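Local coordinates for protein bradyzoite pseudokinase 1 (Toxoplasma gondii, PDB 6M7Z) that regulates the membrane ultrastructure of the Toxoplasma parasitophorous vacuole, as a divergent kinase that lacks the glycine-rich loop, at residues L24-L35 and E115-F125; L149-L157 and D233-L244. One frame throughout, in Å; residues are numbered along the deposited sequence.

Interaction 1 (L24-L35 and E115-F125)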
loop_
_atom_site.group_PDB
_atom_site.type_symbol
_atom_site.label_atom_id
_atom_site.label_comp_id
_atom_site.label_asym_id
_atom_site.label_seq_id
_atom_site.Cartn_x
_atom_site.Cartn_y
_atom_site.Cartn_z
ATOM N N LEU A 24 -6.378 16.290 14.530
ATOM C CA LEU A 24 -5.073 16.012 13.890
ATOM C C LEU A 24 -4.098 17.133 14.218
ATOM O O LEU A 24 -4.466 18.299 14.163
ATOM C CB LEU A 24 -5.211 15.918 12.372
ATOM C CG LEU A 24 -5.854 14.650 11.830
ATOM C CD1 LEU A 24 -5.977 14.740 10.315
ATOM C CD2 LEU A 24 -5.087 13.410 12.288
ATOM N N PRO A 25 -2.819 16.815 14.516
ATOM C CA PRO A 25 -1.829 17.844 14.831
ATOM C C PRO A 25 -1.446 18.726 13.637
ATOM O O PRO A 25 -1.493 18.274 12.494
ATOM C CB PRO A 25 -0.618 17.038 15.324
ATOM C CG PRO A 25 -0.776 15.684 14.673
ATOM C CD PRO A 25 -2.270 15.454 14.587
ATOM N N ASP A 26 -1.076 19.978 13.933
ATOM C CA ASP A 26 -0.672 20.950 12.943
ATOM C C ASP A 26 0.695 20.580 12.362
ATOM O O ASP A 26 1.516 19.940 13.001
ATOM C CB ASP A 26 -0.572 22.358 13.526
ATOM C CG ASP A 26 -1.905 23.036 13.787
ATOM O OD1 ASP A 26 -2.957 22.500 13.392
ATOM O OD2 ASP A 26 -1.881 24.136 14.358
ATOM N N ILE A 27 0.909 21.037 11.128
ATOM C CA ILE A 27 2.189 21.116 10.491
ATOM C C ILE A 27 2.346 22.573 10.046
ATOM O O ILE A 27 1.336 23.232 9.722
ATOM C CB ILE A 27 2.272 20.121 9.318
ATOM C CG1 ILE A 27 3.643 20.131 8.639
ATOM C CG2 ILE A 27 1.171 20.365 8.296
ATOM C CD1 ILE A 27 3.805 18.992 7.621
ATOM N N ASP A 28 3.591 23.062 10.051
ATOM C CA ASP A 28 3.904 24.437 9.676
ATOM C C ASP A 28 4.242 24.466 8.184
ATOM O O ASP A 28 5.311 23.966 7.779
ATOM C CB ASP A 28 5.040 25.008 10.531
ATOM C CG ASP A 28 5.242 26.512 10.406
ATOM O OD1 ASP A 28 4.588 27.144 9.530
ATOM O OD2 ASP A 28 6.054 27.040 11.188
ATOM N N GLU A 29 3.315 25.053 7.404
ATOM C CA GLU A 29 3.309 24.991 5.936
ATOM C C GLU A 29 4.241 26.052 5.335
ATOM O O GLU A 29 4.682 25.887 4.175
ATOM C CB GLU A 29 1.878 25.109 5.413
ATOM C CG GLU A 29 1.059 23.861 5.685
ATOM C CD GLU A 29 -0.414 23.958 5.300
ATOM O OE1 GLU A 29 -1.102 24.905 5.754
ATOM O OE2 GLU A 29 -0.876 23.090 4.549
ATOM N N SER A 30 4.550 27.106 6.107
ATOM C CA SER A 30 5.502 28.161 5.670
ATOM C C SER A 30 6.957 27.666 5.729
ATOM O O SER A 30 7.831 28.268 5.138
ATOM C CB SER A 30 5.332 29.428 6.469
ATOM O OG SER A 30 5.362 29.148 7.858
ATOM N N ARG A 31 7.202 26.559 6.441
ATOM C CA ARG A 31 8.558 26.049 6.719
ATOM C C ARG A 31 8.805 24.761 5.902
ATOM O O ARG A 31 9.481 23.790 6.335
ATOM C CB ARG A 31 8.695 25.730 8.215
ATOM C CG ARG A 31 8.568 26.915 9.159
ATOM C CD ARG A 31 9.677 27.955 9.046
ATOM N NE ARG A 31 9.247 29.191 9.687
ATOM C CZ ARG A 31 9.430 30.417 9.198
ATOM N NH1 ARG A 31 10.229 30.614 8.162
ATOM N NH2 ARG A 31 8.789 31.440 9.735
ATOM N N ASN A 32 8.207 24.657 4.716
ATOM C CA ASN A 32 7.845 23.358 4.095
ATOM C C ASN A 32 7.730 23.588 2.588
ATOM O O ASN A 32 6.906 24.383 2.116
ATOM C CB ASN A 32 6.571 22.869 4.797
ATOM C CG ASN A 32 5.856 21.721 4.131
ATOM O OD1 ASN A 32 6.440 20.664 3.930
ATOM N ND2 ASN A 32 4.583 21.923 3.827
ATOM N N PRO A 33 8.563 22.914 1.761
ATOM C CA PRO A 33 8.496 23.082 0.308
ATOM C C PRO A 33 7.352 22.355 -0.418
ATOM O O PRO A 33 7.200 22.575 -1.610
ATOM C CB PRO A 33 9.835 22.515 -0.188
ATOM C CG PRO A 33 10.224 21.492 0.865
ATOM C CD PRO A 33 9.645 22.008 2.172
ATOM N N ILE A 34 6.501 21.610 0.309
ATOM C CA ILE A 34 5.421 20.864 -0.313
ATOM C C ILE A 34 4.405 21.838 -0.941
ATOM O O ILE A 34 4.042 21.659 -2.092
ATOM C CB ILE A 34 4.771 19.893 0.683
ATOM C CG1 ILE A 34 5.747 18.766 1.043
ATOM C CG2 ILE A 34 3.454 19.362 0.132
ATOM C CD1 ILE A 34 5.293 17.848 2.185
ATOM N N LEU A 35 3.939 22.848 -0.189
ATOM C CA LEU A 35 3.019 23.858 -0.719
ATOM C C LEU A 35 3.624 24.540 -1.952
ATOM O O LEU A 35 2.923 24.766 -2.935
ATOM C CB LEU A 35 2.709 24.918 0.342
ATOM C CG LEU A 35 1.383 24.813 1.090
ATOM C CD1 LEU A 35 1.139 26.090 1.879
ATOM C CD2 LEU A 35 0.202 24.576 0.164
ATOM N N GLU A 115 0.693 11.743 10.528
ATOM C CA GLU A 115 -0.469 12.361 9.881
ATOM C C GLU A 115 -0.643 13.771 10.449
ATOM O O GLU A 115 -0.587 13.956 11.642
ATOM C CB GLU A 115 -1.734 11.528 10.109
ATOM C CG GLU A 115 -1.524 10.026 9.954
ATOM C CD GLU A 115 -0.807 9.314 11.102
ATOM O OE1 GLU A 115 -0.869 9.808 12.262
ATOM O OE2 GLU A 115 -0.200 8.258 10.853
ATOM N N TYR A 116 -0.860 14.754 9.570
ATOM C CA TYR A 116 -0.964 16.154 9.967
ATOM C C TYR A 116 -2.071 16.853 9.172
ATOM O O TYR A 116 -2.540 16.361 8.173
ATOM C CB TYR A 116 0.376 16.868 9.793
ATOM C CG TYR A 116 1.496 16.238 10.574
ATOM C CD1 TYR A 116 2.204 15.168 10.053
ATOM C CD2 TYR A 116 1.805 16.664 11.863
ATOM C CE1 TYR A 116 3.217 14.552 10.768
ATOM C CE2 TYR A 116 2.844 16.085 12.579
ATOM C CZ TYR A 116 3.550 15.020 12.033
ATOM O OH TYR A 116 4.564 14.438 12.744
ATOM N N ARG A 117 -2.478 18.015 9.677
ATOM C CA ARG A 117 -3.439 18.898 9.073
ATOM C C ARG A 117 -2.773 20.269 8.949
ATOM O O ARG A 117 -2.150 20.732 9.877
ATOM C CB ARG A 117 -4.698 18.963 9.938
ATOM C CG ARG A 117 -5.593 20.154 9.651
ATOM C CD ARG A 117 -6.880 20.188 10.443
ATOM N NE ARG A 117 -6.573 20.218 11.860
ATOM C CZ ARG A 117 -6.175 21.298 12.524
ATOM N NH1 ARG A 117 -5.994 22.442 11.892
ATOM N NH2 ARG A 117 -5.962 21.236 13.825
ATOM N N GLY A 118 -2.859 20.878 7.765
ATOM C CA GLY A 118 -2.565 22.283 7.574
ATOM C C GLY A 118 -3.849 23.075 7.533
ATOM O O GLY A 118 -4.870 22.586 7.957
ATOM N N ALA A 119 -3.795 24.286 6.981
ATOM C CA ALA A 119 -5.003 25.124 6.833
ATOM C C ALA A 119 -6.001 24.497 5.843
ATOM O O ALA A 119 -7.179 24.527 6.102
ATOM C CB ALA A 119 -4.608 26.516 6.414
ATOM N N PHE A 120 -5.534 23.957 4.712
ATOM C CA PHE A 120 -6.458 23.451 3.646
ATOM C C PHE A 120 -6.131 22.021 3.174
ATOM O O PHE A 120 -6.845 21.513 2.313
ATOM C CB PHE A 120 -6.440 24.382 2.429
ATOM C CG PHE A 120 -6.259 25.837 2.770
ATOM C CD1 PHE A 120 -7.301 26.573 3.332
ATOM C CD2 PHE A 120 -5.040 26.464 2.550
ATOM C CE1 PHE A 120 -7.136 27.916 3.647
ATOM C CE2 PHE A 120 -4.874 27.807 2.869
ATOM C CZ PHE A 120 -5.923 28.533 3.408
ATOM N N LEU A 121 -5.079 21.394 3.725
ATOM C CA LEU A 121 -4.643 20.069 3.313
ATOM C C LEU A 121 -4.504 19.155 4.527
ATOM O O LEU A 121 -4.135 19.616 5.586
ATOM C CB LEU A 121 -3.280 20.180 2.618
ATOM C CG LEU A 121 -3.230 21.059 1.371
ATOM C CD1 LEU A 121 -1.800 21.247 0.908
ATOM C CD2 LEU A 121 -4.094 20.479 0.249
ATOM N N THR A 122 -4.755 17.852 4.341
ATOM C CA THR A 122 -4.244 16.832 5.259
ATOM C C THR A 122 -3.024 16.153 4.623
ATOM O O THR A 122 -2.917 16.115 3.380
ATOM C CB THR A 122 -5.316 15.792 5.598
ATOM O OG1 THR A 122 -5.704 15.108 4.393
ATOM C CG2 THR A 122 -6.531 16.413 6.255
ATOM N N TYR A 123 -2.125 15.632 5.470
ATOM C CA TYR A 123 -0.872 15.035 5.054
ATOM C C TYR A 123 -0.700 13.656 5.715
ATOM O O TYR A 123 -1.011 13.485 6.891
ATOM C CB TYR A 123 0.330 15.879 5.469
ATOM C CG TYR A 123 0.391 17.287 4.947
ATOM C CD1 TYR A 123 -0.430 18.279 5.456
ATOM C CD2 TYR A 123 1.328 17.651 4.010
ATOM C CE1 TYR A 123 -0.362 19.583 5.001
ATOM C CE2 TYR A 123 1.412 18.952 3.535
ATOM C CZ TYR A 123 0.580 19.927 4.050
ATOM O OH TYR A 123 0.658 21.212 3.593
ATOM N N ILE A 124 -0.204 12.680 4.952
ATOM C CA ILE A 124 0.317 11.443 5.465
ATOM C C ILE A 124 1.724 11.270 4.897
ATOM O O ILE A 124 1.904 11.306 3.688
ATOM C CB ILE A 124 -0.546 10.222 5.083
ATOM C CG1 ILE A 124 -1.982 10.353 5.564
ATOM C CG2 ILE A 124 0.096 8.923 5.594
ATOM C CD1 ILE A 124 -2.821 9.133 5.248
ATOM N N PHE A 125 2.699 11.054 5.774
ATOM C CA PHE A 125 4.054 10.819 5.353
ATOM C C PHE A 125 4.297 9.301 5.319
ATOM O O PHE A 125 3.793 8.542 6.152
ATOM C CB PHE A 125 5.009 11.609 6.244
ATOM C CG PHE A 125 4.947 13.104 6.022
ATOM C CD1 PHE A 125 4.022 13.888 6.690
ATOM C CD2 PHE A 125 5.788 13.721 5.105
ATOM C CE1 PHE A 125 3.938 15.253 6.447
ATOM C CE2 PHE A 125 5.698 15.084 4.860
ATOM C CZ PHE A 125 4.778 15.856 5.539
HETATM O O HOH W 1 -3.158 24.116 3.822
#

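Interaction 2 (L149-L157 and D233-L244). With EDO (1,2-ethanediol), chain G.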
loop_
_atom_site.group_PDB
_atom_site.type_symbol
_atom_site.label_atom_id
_atom_site.label_comp_id
_atom_site.label_asym_id
_atom_site.label_seq_id
_atom_site.Cartn_x
_atom_site.Cartn_y
_atom_site.Cartn_z
ATOM N N LEU A 149 7.184 -13.300 -4.647
ATOM C CA LEU A 149 6.439 -12.044 -4.793
ATOM C C LEU A 149 4.945 -12.321 -4.626
ATOM O O LEU A 149 4.251 -11.628 -3.877
ATOM C CB LEU A 149 6.722 -11.413 -6.160
ATOM C CG LEU A 149 5.961 -10.118 -6.452
ATOM C CD1 LEU A 149 6.187 -9.079 -5.371
ATOM C CD2 LEU A 149 6.400 -9.547 -7.779
ATOM N N ALA A 150 4.471 -13.360 -5.310
ATOM C CA ALA A 150 3.069 -13.751 -5.261
ATOM C C ALA A 150 2.674 -14.107 -3.825
ATOM O O ALA A 150 1.606 -13.741 -3.372
ATOM C CB ALA A 150 2.824 -14.900 -6.203
ATOM N N ALA A 151 3.566 -14.804 -3.117
ATOM C CA ALA A 151 3.301 -15.235 -1.745
ATOM C C ALA A 151 3.270 -14.003 -0.817
ATOM O O ALA A 151 2.420 -13.913 0.061
ATOM C CB ALA A 151 4.335 -16.245 -1.308
ATOM N N ASN A 152 4.214 -13.075 -1.037
ATOM C CA ASN A 152 4.314 -11.783 -0.326
ATOM C C ASN A 152 2.982 -11.017 -0.490
ATOM O O ASN A 152 2.431 -10.472 0.474
ATOM C CB ASN A 152 5.561 -11.030 -0.815
ATOM C CG ASN A 152 5.996 -9.856 0.052
ATOM O OD1 ASN A 152 5.168 -9.121 0.590
ATOM N ND2 ASN A 152 7.303 -9.644 0.167
ATOM N N MET A 153 2.428 -11.044 -1.712
ATOM C CA MET A 153 1.225 -10.301 -2.034
ATOM C C MET A 153 -0.001 -10.911 -1.340
ATOM O O MET A 153 -0.798 -10.164 -0.733
ATOM C CB MET A 153 1.001 -10.232 -3.547
ATOM C CG MET A 153 1.879 -9.193 -4.245
ATOM S SD MET A 153 2.151 -9.494 -6.010
ATOM C CE MET A 153 0.518 -9.131 -6.650
ATOM N N VAL A 154 -0.144 -12.242 -1.410
ATOM C CA VAL A 154 -1.242 -12.964 -0.734
ATOM C C VAL A 154 -1.163 -12.719 0.780
ATOM O O VAL A 154 -2.169 -12.472 1.425
ATOM C CB VAL A 154 -1.216 -14.480 -1.029
ATOM C CG1 VAL A 154 -2.285 -15.229 -0.256
ATOM C CG2 VAL A 154 -1.367 -14.801 -2.494
ATOM N N ALA A 155 0.044 -12.822 1.338
ATOM C CA ALA A 155 0.252 -12.685 2.774
ATOM C C ALA A 155 -0.170 -11.283 3.223
ATOM O O ALA A 155 -0.759 -11.123 4.282
ATOM C CB ALA A 155 1.697 -12.951 3.134
ATOM N N ALA A 156 0.174 -10.281 2.407
ATOM C CA ALA A 156 -0.091 -8.886 2.736
ATOM C C ALA A 156 -1.610 -8.670 2.822
ATOM O O ALA A 156 -2.108 -8.063 3.787
ATOM C CB ALA A 156 0.555 -7.989 1.723
ATOM N N LEU A 157 -2.332 -9.210 1.837
ATOM C CA LEU A 157 -3.784 -9.108 1.789
ATOM C C LEU A 157 -4.406 -9.799 3.013
ATOM O O LEU A 157 -5.312 -9.254 3.651
ATOM C CB LEU A 157 -4.299 -9.755 0.498
ATOM C CG LEU A 157 -5.806 -9.646 0.271
ATOM C CD1 LEU A 157 -6.271 -8.214 0.415
ATOM C CD2 LEU A 157 -6.184 -10.177 -1.093
ATOM N N ASP A 233 -11.876 -9.212 -3.280
ATOM C CA ASP A 233 -10.425 -8.969 -3.113
ATOM C C ASP A 233 -9.628 -10.107 -3.775
ATOM O O ASP A 233 -8.597 -9.838 -4.403
ATOM C CB ASP A 233 -10.027 -8.770 -1.650
ATOM C CG ASP A 233 -10.164 -7.337 -1.130
ATOM O OD1 ASP A 233 -10.532 -6.426 -1.939
ATOM O OD2 ASP A 233 -9.878 -7.125 0.087
ATOM N N VAL A 234 -10.115 -11.357 -3.669
ATOM C CA VAL A 234 -9.449 -12.505 -4.318
ATOM C C VAL A 234 -9.452 -12.304 -5.839
ATOM O O VAL A 234 -8.445 -12.537 -6.489
ATOM C CB VAL A 234 -10.104 -13.854 -3.945
ATOM C CG1 VAL A 234 -9.672 -14.978 -4.886
ATOM C CG2 VAL A 234 -9.847 -14.236 -2.500
ATOM N N TYR A 235 -10.603 -11.909 -6.389
ATOM C CA TYR A 235 -10.732 -11.630 -7.819
ATOM C C TYR A 235 -9.675 -10.589 -8.241
ATOM O O TYR A 235 -8.902 -10.825 -9.170
ATOM C CB TYR A 235 -12.158 -11.171 -8.164
ATOM C CG TYR A 235 -12.330 -10.838 -9.626
ATOM C CD1 TYR A 235 -12.689 -11.808 -10.548
ATOM C CD2 TYR A 235 -12.081 -9.557 -10.100
ATOM C CE1 TYR A 235 -12.823 -11.510 -11.896
ATOM C CE2 TYR A 235 -12.196 -9.250 -11.441
ATOM C CZ TYR A 235 -12.552 -10.231 -12.347
ATOM O OH TYR A 235 -12.638 -9.909 -13.670
ATOM N N SER A 236 -9.638 -9.453 -7.535
ATOM C CA SER A 236 -8.746 -8.323 -7.871
ATOM C C SER A 236 -7.279 -8.753 -7.816
ATOM O O SER A 236 -6.487 -8.339 -8.640
ATOM C CB SER A 236 -8.967 -7.140 -6.948
ATOM O OG SER A 236 -10.279 -6.624 -7.094
ATOM N N LEU A 237 -6.920 -9.554 -6.813
ATOM C CA LEU A 237 -5.550 -9.998 -6.659
ATOM C C LEU A 237 -5.217 -10.983 -7.789
ATOM O O LEU A 237 -4.078 -11.036 -8.279
ATOM C CB LEU A 237 -5.363 -10.639 -5.286
ATOM C CG LEU A 237 -3.948 -11.145 -5.017
ATOM C CD1 LEU A 237 -2.961 -9.987 -5.002
ATOM C CD2 LEU A 237 -3.888 -11.907 -3.712
ATOM N N GLY A 238 -6.218 -11.771 -8.196
ATOM C CA GLY A 238 -6.114 -12.653 -9.345
ATOM C C GLY A 238 -5.788 -11.881 -10.610
ATOM O O GLY A 238 -4.872 -12.257 -11.343
ATOM N N VAL A 239 -6.512 -10.778 -10.832
ATOM C CA VAL A 239 -6.281 -9.907 -11.976
ATOM C C VAL A 239 -4.859 -9.346 -11.912
ATOM O O VAL A 239 -4.199 -9.219 -12.935
ATOM C CB VAL A 239 -7.344 -8.788 -12.065
ATOM C CG1 VAL A 239 -6.947 -7.687 -13.042
ATOM C CG2 VAL A 239 -8.703 -9.353 -12.402
ATOM N N ALA A 240 -4.390 -9.010 -10.711
ATOM C CA ALA A 240 -3.036 -8.488 -10.552
ATOM C C ALA A 240 -1.997 -9.561 -10.916
ATOM O O ALA A 240 -0.956 -9.256 -11.497
ATOM C CB ALA A 240 -2.851 -7.955 -9.149
ATOM N N PHE A 241 -2.276 -10.811 -10.554
ATOM C CA PHE A 241 -1.391 -11.922 -10.876
ATOM C C PHE A 241 -1.353 -12.143 -12.388
ATOM O O PHE A 241 -0.279 -12.370 -12.963
ATOM C CB PHE A 241 -1.815 -13.198 -10.151
ATOM C CG PHE A 241 -1.482 -13.243 -8.680
ATOM C CD1 PHE A 241 -0.529 -12.418 -8.123
ATOM C CD2 PHE A 241 -2.116 -14.161 -7.853
ATOM C CE1 PHE A 241 -0.277 -12.449 -6.767
ATOM C CE2 PHE A 241 -1.841 -14.209 -6.495
ATOM C CZ PHE A 241 -0.916 -13.356 -5.963
ATOM N N ARG A 242 -2.519 -12.042 -13.027
ATOM C CA ARG A 242 -2.604 -12.153 -14.470
ATOM C C ARG A 242 -1.746 -11.050 -15.110
ATOM O O ARG A 242 -1.009 -11.310 -16.061
ATOM C CB ARG A 242 -4.065 -12.094 -14.921
ATOM C CG ARG A 242 -4.256 -12.205 -16.423
ATOM C CD ARG A 242 -3.565 -13.383 -17.106
ATOM N NE ARG A 242 -3.973 -14.682 -16.581
ATOM C CZ ARG A 242 -5.156 -15.264 -16.821
ATOM N NH1 ARG A 242 -6.060 -14.657 -17.570
ATOM N NH2 ARG A 242 -5.430 -16.438 -16.273
ATOM N N ASN A 243 -1.845 -9.829 -14.567
ATOM C CA ASN A 243 -1.097 -8.672 -15.024
ATOM C C ASN A 243 0.395 -8.981 -14.920
ATOM O O ASN A 243 1.167 -8.706 -15.846
ATOM C CB ASN A 243 -1.541 -7.421 -14.259
ATOM C CG ASN A 243 -1.012 -6.104 -14.783
ATOM O OD1 ASN A 243 -0.238 -6.053 -15.733
ATOM N ND2 ASN A 243 -1.381 -5.028 -14.121
ATOM N N LEU A 244 0.785 -9.581 -13.788
ATOM C CA LEU A 244 2.168 -9.926 -13.494
ATOM C C LEU A 244 2.699 -10.923 -14.545
ATOM O O LEU A 244 3.776 -10.716 -15.128
ATOM C CB LEU A 244 2.185 -10.488 -12.073
ATOM C CG LEU A 244 3.511 -10.862 -11.424
ATOM C CD1 LEU A 244 4.567 -9.828 -11.674
ATOM C CD2 LEU A 244 3.288 -11.021 -9.928
HETATM C C1 EDO G . 1.269 -2.395 -14.587
HETATM O O1 EDO G . 0.460 -2.061 -13.457
HETATM C C2 EDO G . 0.367 -2.539 -15.800
HETATM O O2 EDO G . 0.971 -3.430 -16.738
#

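Interaction 1 (L24-L35 and E115-F125)
Tyr-123 and Phe-125 each turn part of their ring edge to 24-35. In the plane of the Tyr-123 ring lies Glu-29 OE2, and Ile-34 CG2 comes to the edge at CE2. Ile-27 CG2 approaches the ring obliquely, 3.7 Å from Tyr-123 CE1. The other end of Ile-27, CD1, reaches the Phe-125 edge, carried there by CG1 anti to the backbone N (chi1 -178°). Ile-34 CD1 meets Phe-125 obliquely, so methyls of two branched residues pack against both rings. Tyr-116 is met obliquely by Ile-27 CB. Leu-64, from helix 59-65, touches both Ile-27 and Tyr-116.

Glu-29 divides its carboxylate between two protein donors. Tyr-123 OH donates to the anti lone pair of Glu-29 OE2 at 2.6 Å. Ala-119 N donates to Glu-29 OE1 at 3.0 Å from above the carboxylate plane. Gly-118, without a side chain, lets Glu-29 lie against its CA. Asp-26 pairs with Arg-117 through a single parallel beta bridge: Arg-117 N to Pro-25 O at 3.0 Å, and a weak return bond from Ile-27 N to Arg-117 O. Asp-26 OD1 lies 3.3 Å from Arg-117 NH2, well out of the guanidinium plane, a salt bridge of charge alone. NH2 also bonds Lys-22 O, and weakly Leu-24 O.

The N-terminal segment thus runs along edge strand 114-117 of the four-stranded sheet and packs on the face of the 114-117/121-127 hairpin that carries Tyr-116, Tyr-123 and Phe-125. The two protein donors on Glu-29 would probably stabilise its charged form and tie it to both the turn and strand 121-127 of the hairpin.

Interaction 2 (L149-L157 and D233-L244)
Met-153 and Phe-241 pass alongside one another, running opposite ways, so that the thioether lies along the rim of the ring: SD is 5.2 Å from the centroid of the Phe-241 ring and 86° off its normal, an edge-on Met-aromatic contact. The bend at chi3 (71°) turns the methyl back against the ring, with Met-153 CE 3.4 Å from Phe-241 CE1. A long, unbranched and flexible side chain suits this knob, which enters a hole formed by Leu-237, Ala-240, Phe-241 and Leu-244. Small Ala-150 lets the ring come close to its helix, and Phe-241 CZ lies 3.6 Å from Ala-150 O. Val-154 lies nearly perpendicular to Phe-241, putting CG2 in the ring plane at its edge.

Helices 149-157 and 233-244 run nearly antiparallel, at 161°, with a closest approach of 11.5 Å between their axes. By position they are probably the αE and αF helices of the kinase C-lobe. As in other kinases, the aspartate near the start of αF, Asp-233, holds the segment equivalent to the catalytic loop, accepting bonds from the backbone N of His-167 and Arg-168. His-161 NE2 bonds to it as well.

Leu-157 reaches tip to tip toward Leu-237, CD2 to CD2 at 3.9 Å, while its other methyl, CD1, lies 3.8 Å from Asp-233 OD2. At the far end Leu-149 and Leu-244 meet obliquely through their CD2 methyls. Beyond the pair, Phe-241 also packs on Leu-269, Ser-273 and Met-276 of helix 263-276, and Val-154 on helix 287-291.

Overall arrangement
Interactions 1 and 2 lie on opposite sides of the chain's centre, apparently one in each lobe of the kinase-like fold. Their centres are 34 Å apart and their nearest atoms about 17 Å, so they do not touch. Interaction 1 joins the N-terminal segment to the edge of the N-lobe sheet, partly buried, its centre about 21 Å from the centre of the chain. Interaction 2, wholly buried, its centre about 13 Å from the centre of the chain, pairs two core helices of the C-lobe. Of the two, 149-157 with 233-244 is directly linked to the segment equivalent to the catalytic loop, through Asp-233. Ethanediol molecules, probably from the crystallisation liquor, bind at Asn-243 and, weakly, at Thr-122 O.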